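Local coordinates for neutral ceramidase (Pseudomonas aeruginosa, PDB 2ZWS), which hydrolyses the N-acyl bond of ceramides to release sphingosine and a free fatty acid, and also catalyses the reverse synthesis, at residues Ile395-Ile400 with Glu404-Pro409; Val418-Ala423 with Val436-Tyr441. All blocks are in the same frame, centred on the assembly; numbering follows the deposited sequence. Where two conformers were deposited one is given.

Contact 1 of 2, residues Ile395-Ile400 with Glu404-Pro409; sequences IQMFRI and ELLGAP
Ile395-Ile400 and Glu404-Pro409 are the two arms of a tight antiparallel beta hairpin, their strand axes 4.6 Å apart at closest approach and inclined at 162°. Phe398 and Leu405 form a hydrogen-bonded pair joined in both directions: Phe398 N donates to Leu405 O over 2.8 Å, and Leu405 N returns the bond to Phe398 O. Two residues along, Gly407 N reaches Gln396 O at 2.9 Å. The CA-H groups of Met397, Glu404 and Leu406 approach the same oxygens, with Glu404 CA 3.2 Å from Phe398 O.

One sheet face carries Gln396, Phe398 and Leu405. Phe398 and Leu405 meet at their roots, CB to CB at 4.2 Å, before the Phe398 ring leads away toward Ser297 on strand 295-303. Gln396 also belongs to this face, and its amide NE2 is bonded to Val91 O.

On the other face Met397, Glu404 and Leu406 pack against helices 414-428 and 471-488, while the end of Arg399 leads away, its NE bonded to Gly401 O. Met397 and Leu406 run side by side, Met397 CG lying 3.9 Å from Leu406 CD1. The bend at chi3 (58°) carries Met397 CE to the Glu404 carboxylate, a placement that holds for one of two conformers and is therefore less certain. Glu404 extends beyond CG to bury its acid among apolar neighbours, where Ser428 OG is hydrogen-bonded to OE1. Past the last bridged pair, near Tyr445 of the inferred substrate site, the ring of Pro409 closes the contact, with Ile395 CD1 resting 4.3 Å from Pro409 CD.

Contact 2 of 2, residues Val418-Ala423 with Val436-Tyr441; sequences VRIRRA and VVFNGY
The Phe438 ring meets Ile420 obliquely at one corner, where CE1 lies 4.0 Å from Ile420 CD1 and 4.1 Å from Ile420 CG2, so both branches of the isoleucine share the contact. Outside the two segments, Phe412 packs edge-to-face with the same ring. The second flat group, the Arg421 guanidinium, is also approached obliquely, by Phe438 CB and Val436 O. Within the helix, Val418 CG1 sits over the centre of one face of the Arg422 guanidinium, in one of that residue's two conformers. Phe438 reaches helix 418-423 because its chi1 of -175° swings CG away from the backbone N.

These residues belong to a beta-alpha-beta unit: the helix leads into a strand that joins the sheet parallel to strand 403-407, and the contact seals the helix against that sheet. Arg421 and Val436 pass with their side chains heading opposite ways, Arg421 CG 3.7 Å from Val436 CG1. Farther along the arginine, CD comes within 3.3 Å of Val436 O. Arg421 was deposited in two conformers, and these details hold for one of them, whose chain bends at chi3 (-61°) and takes its NH2 to a salt bridge with Asp179 and a hydrogen bond with Asn245.

The chemistry is thus divided along Arg421: its methylenes pack on the Val436 side chain and carbonyl, while the guanidinium, beside Phe438 CB, has its charge probably balanced by Asp179.

Overall arrangement
Contact 1 precedes contact 2 along the chain, and their centres lie about 9 Å apart within the N-terminal family region. Both build on one four-stranded mixed sheet, ordered 295-303, 392-400, 403-407, 435-439: the hairpin of contact 1 supplies the two middle strands, and contact 2 adds an edge strand together with the helix 414-428 packed on it. Strands 403-407 and 435-439 run parallel, tied by backbone bonds such as Val437 N to Glu404 O. Leu406 of contact 1 packs on Ile420, Val436 and Phe438 of contact 2. Glu411, a zinc ligand, comes four residues after strand 403-407, linking this layer to the metal site; the zinc ion is about 12 Å from the Phe438 side chain.

Contact 1 of 2, residues Ile395-Ile400 with Glu404-Pro409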
# COMPACT_ATOMS: atom_id res chain seq x y z
N ILE A 395 2.78 17.08 5.93
CA ILE A 395 2.55 16.72 7.32
C ILE A 395 1.04 16.95 7.54
O ILE A 395 0.52 18.01 7.17
CB ILE A 395 3.36 17.63 8.27
CG1 ILE A 395 4.90 17.54 8.03
CG2 ILE A 395 2.99 17.37 9.74
CD1 ILE A 395 5.44 16.14 8.23
N GLN A 396 0.35 15.98 8.14
CA GLN A 396 -1.09 16.05 8.24
C GLN A 396 -1.55 15.38 9.52
O GLN A 396 -0.97 14.36 9.95
CB GLN A 396 -1.71 15.31 7.05
CG GLN A 396 -3.23 15.48 6.96
CD GLN A 396 -3.77 14.79 5.74
OE1 GLN A 396 -3.44 13.63 5.51
NE2 GLN A 396 -4.60 15.49 4.94
N MET A 397 -2.62 15.92 10.10
CA MET A 397 -3.29 15.32 11.25
C MET A 397 -4.79 15.48 11.11
O MET A 397 -5.27 16.55 10.70
CB MET A 397 -2.87 15.97 12.57
CG MET A 397 -1.42 15.79 12.95
SD MET A 397 -0.94 16.65 14.47
CE MET A 397 -2.10 15.93 15.64
N PHE A 398 -5.52 14.40 11.39
CA PHE A 398 -6.98 14.45 11.51
C PHE A 398 -7.32 14.34 12.99
O PHE A 398 -6.68 13.57 13.72
CB PHE A 398 -7.65 13.26 10.84
CG PHE A 398 -7.70 13.31 9.34
CD1 PHE A 398 -7.28 14.43 8.62
CD2 PHE A 398 -8.22 12.23 8.64
CE1 PHE A 398 -7.33 14.45 7.22
CE2 PHE A 398 -8.30 12.25 7.24
CZ PHE A 398 -7.87 13.37 6.54
N ARG A 399 -8.32 15.10 13.43
CA ARG A 399 -8.93 14.83 14.73
C ARG A 399 -10.29 14.17 14.44
O ARG A 399 -11.09 14.70 13.65
CB ARG A 399 -9.15 16.13 15.53
CG ARG A 399 -10.04 15.84 16.74
CD ARG A 399 -10.25 17.03 17.64
NE ARG A 399 -10.94 16.57 18.85
CZ ARG A 399 -10.87 17.16 20.04
NH1 ARG A 399 -10.18 18.29 20.19
NH2 ARG A 399 -11.52 16.64 21.08
N ILE A 400 -10.52 13.02 15.07
CA ILE A 400 -11.78 12.31 14.94
C ILE A 400 -12.29 12.08 16.37
O ILE A 400 -11.87 11.12 17.03
CB ILE A 400 -11.61 10.96 14.15
CG1 ILE A 400 -10.94 11.19 12.78
CG2 ILE A 400 -12.96 10.29 13.98
CD1 ILE A 400 -10.44 9.88 12.13
N GLU A 404 -6.67 11.28 17.48
CA GLU A 404 -5.92 12.01 16.46
C GLU A 404 -5.17 11.01 15.62
O GLU A 404 -4.58 10.08 16.15
CB GLU A 404 -4.95 13.03 17.04
CG GLU A 404 -5.60 14.34 17.36
CD GLU A 404 -4.62 15.39 17.90
OE1 GLU A 404 -3.59 15.01 18.54
OE2 GLU A 404 -4.91 16.59 17.71
N LEU A 405 -5.23 11.22 14.31
CA LEU A 405 -4.62 10.33 13.35
C LEU A 405 -3.57 11.15 12.61
O LEU A 405 -3.87 12.19 12.03
CB LEU A 405 -5.71 9.82 12.40
CG LEU A 405 -5.27 9.00 11.19
CD1 LEU A 405 -4.52 7.71 11.60
CD2 LEU A 405 -6.44 8.67 10.29
N LEU A 406 -2.32 10.72 12.68
CA LEU A 406 -1.24 11.42 12.01
C LEU A 406 -0.86 10.72 10.73
O LEU A 406 -0.74 9.49 10.70
CB LEU A 406 0.01 11.45 12.88
CG LEU A 406 0.11 12.36 14.12
CD1 LEU A 406 -1.12 12.43 14.97
CD2 LEU A 406 1.33 11.93 14.99
N GLY A 407 -0.68 11.50 9.66
CA GLY A 407 -0.24 10.93 8.39
C GLY A 407 1.20 11.40 8.16
O GLY A 407 1.44 12.61 8.00
N ALA A 408 2.14 10.46 8.17
CA ALA A 408 3.56 10.77 8.04
C ALA A 408 4.14 10.13 6.77
O ALA A 408 3.93 8.93 6.55
CB ALA A 408 4.29 10.30 9.28
N PRO A 409 4.90 10.92 5.97
CA PRO A 409 5.35 10.49 4.65
C PRO A 409 6.63 9.66 4.58
O PRO A 409 7.50 9.91 3.73
CB PRO A 409 5.55 11.81 3.90
CG PRO A 409 6.06 12.76 5.02
CD PRO A 409 5.23 12.34 6.23

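Contact 2 of 2, residues Val418-Ala423 with Val436-Tyr441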
# COMPACT_ATOMS: atom_id res chain seq x y z
N VAL A 418 6.91 6.07 18.09
CA VAL A 418 6.46 6.14 19.49
C VAL A 418 6.81 7.49 20.13
O VAL A 418 5.99 8.07 20.83
CB VAL A 418 6.99 4.96 20.35
CG1 VAL A 418 6.69 5.20 21.83
CG2 VAL A 418 6.36 3.67 19.89
N ARG A 419 8.02 7.99 19.90
CA ARG A 419 8.39 9.29 20.47
C ARG A 419 7.46 10.42 19.98
O ARG A 419 7.08 11.33 20.74
CB ARG A 419 9.85 9.63 20.17
CG ARG A 419 10.82 8.91 21.11
CD ARG A 419 12.21 9.37 20.80
NE ARG A 419 13.21 8.46 21.32
CZ ARG A 419 14.50 8.58 21.06
NH1 ARG A 419 15.38 7.70 21.56
NH2 ARG A 419 14.92 9.59 20.29
N ILE A 420 7.10 10.36 18.70
CA ILE A 420 6.21 11.39 18.14
C ILE A 420 4.81 11.25 18.72
O ILE A 420 4.21 12.23 19.15
CB ILE A 420 6.20 11.34 16.61
CG1 ILE A 420 7.60 11.68 16.09
CG2 ILE A 420 5.17 12.33 16.07
CD1 ILE A 420 7.78 11.53 14.58
N ARG A 421 4.31 10.02 18.80
CA ARG A 421 3.03 9.74 19.41
C ARG A 421 2.94 10.31 20.83
O ARG A 421 1.98 10.99 21.18
CB ARG A 421 2.82 8.23 19.46
CG ARG A 421 1.45 7.79 19.05
CD ARG A 421 1.30 6.34 19.43
NE ARG A 421 2.25 5.48 18.74
CZ ARG A 421 2.50 4.21 19.07
NH1 ARG A 421 1.90 3.63 20.11
NH2 ARG A 421 3.37 3.51 18.34
N ARG A 422 3.96 10.03 21.65
CA ARG A 422 4.04 10.52 23.03
C ARG A 422 4.00 12.03 23.09
O ARG A 422 3.32 12.63 23.93
CB ARG A 422 5.33 10.05 23.70
CG ARG A 422 5.34 8.59 24.09
CD ARG A 422 6.72 8.15 24.55
NE ARG A 422 6.67 6.76 24.95
CZ ARG A 422 7.72 5.97 25.11
NH1 ARG A 422 8.95 6.41 24.89
NH2 ARG A 422 7.52 4.71 25.48
N ALA A 423 4.79 12.66 22.21
CA ALA A 423 4.93 14.12 22.22
C ALA A 423 3.60 14.77 21.82
O ALA A 423 3.17 15.76 22.42
CB ALA A 423 6.04 14.54 21.31
N VAL A 436 -3.66 8.64 20.12
CA VAL A 436 -2.96 9.16 18.94
C VAL A 436 -2.50 7.98 18.11
O VAL A 436 -1.82 7.11 18.61
CB VAL A 436 -1.76 10.03 19.36
CG1 VAL A 436 -0.97 10.50 18.14
CG2 VAL A 436 -2.23 11.22 20.20
N VAL A 437 -2.96 7.92 16.86
CA VAL A 437 -2.58 6.84 15.96
C VAL A 437 -1.59 7.40 14.93
O VAL A 437 -1.87 8.41 14.29
CB VAL A 437 -3.80 6.27 15.22
CG1 VAL A 437 -3.34 5.23 14.21
CG2 VAL A 437 -4.75 5.63 16.22
N PHE A 438 -0.44 6.75 14.80
CA PHE A 438 0.59 7.21 13.88
C PHE A 438 0.52 6.38 12.61
O PHE A 438 0.82 5.21 12.65
CB PHE A 438 1.95 7.06 14.56
CG PHE A 438 3.08 7.61 13.76
CD1 PHE A 438 3.55 8.90 13.97
CD2 PHE A 438 3.68 6.84 12.76
CE1 PHE A 438 4.61 9.42 13.21
CE2 PHE A 438 4.75 7.35 12.00
CZ PHE A 438 5.20 8.65 12.22
N ASN A 439 0.10 6.97 11.50
CA ASN A 439 0.03 6.24 10.23
C ASN A 439 1.18 6.68 9.32
O ASN A 439 1.11 7.75 8.73
CB ASN A 439 -1.34 6.51 9.58
CG ASN A 439 -1.69 5.52 8.46
OD1 ASN A 439 -0.81 5.00 7.72
ND2 ASN A 439 -2.97 5.26 8.32
N GLY A 440 2.25 5.87 9.25
CA GLY A 440 3.36 6.08 8.30
C GLY A 440 2.90 5.77 6.88
O GLY A 440 1.75 5.35 6.67
N TYR A 441 3.79 5.97 5.91
CA TYR A 441 3.48 5.68 4.50
C TYR A 441 2.29 6.50 3.99
O TYR A 441 1.51 6.01 3.16
CB TYR A 441 3.19 4.19 4.26
CG TYR A 441 4.23 3.27 4.86
CD1 TYR A 441 5.36 2.91 4.13
CD2 TYR A 441 4.09 2.78 6.16
CE1 TYR A 441 6.34 2.05 4.69
CE2 TYR A 441 5.05 1.94 6.73
CZ TYR A 441 6.18 1.59 6.00
OH TYR A 441 7.09 0.78 6.60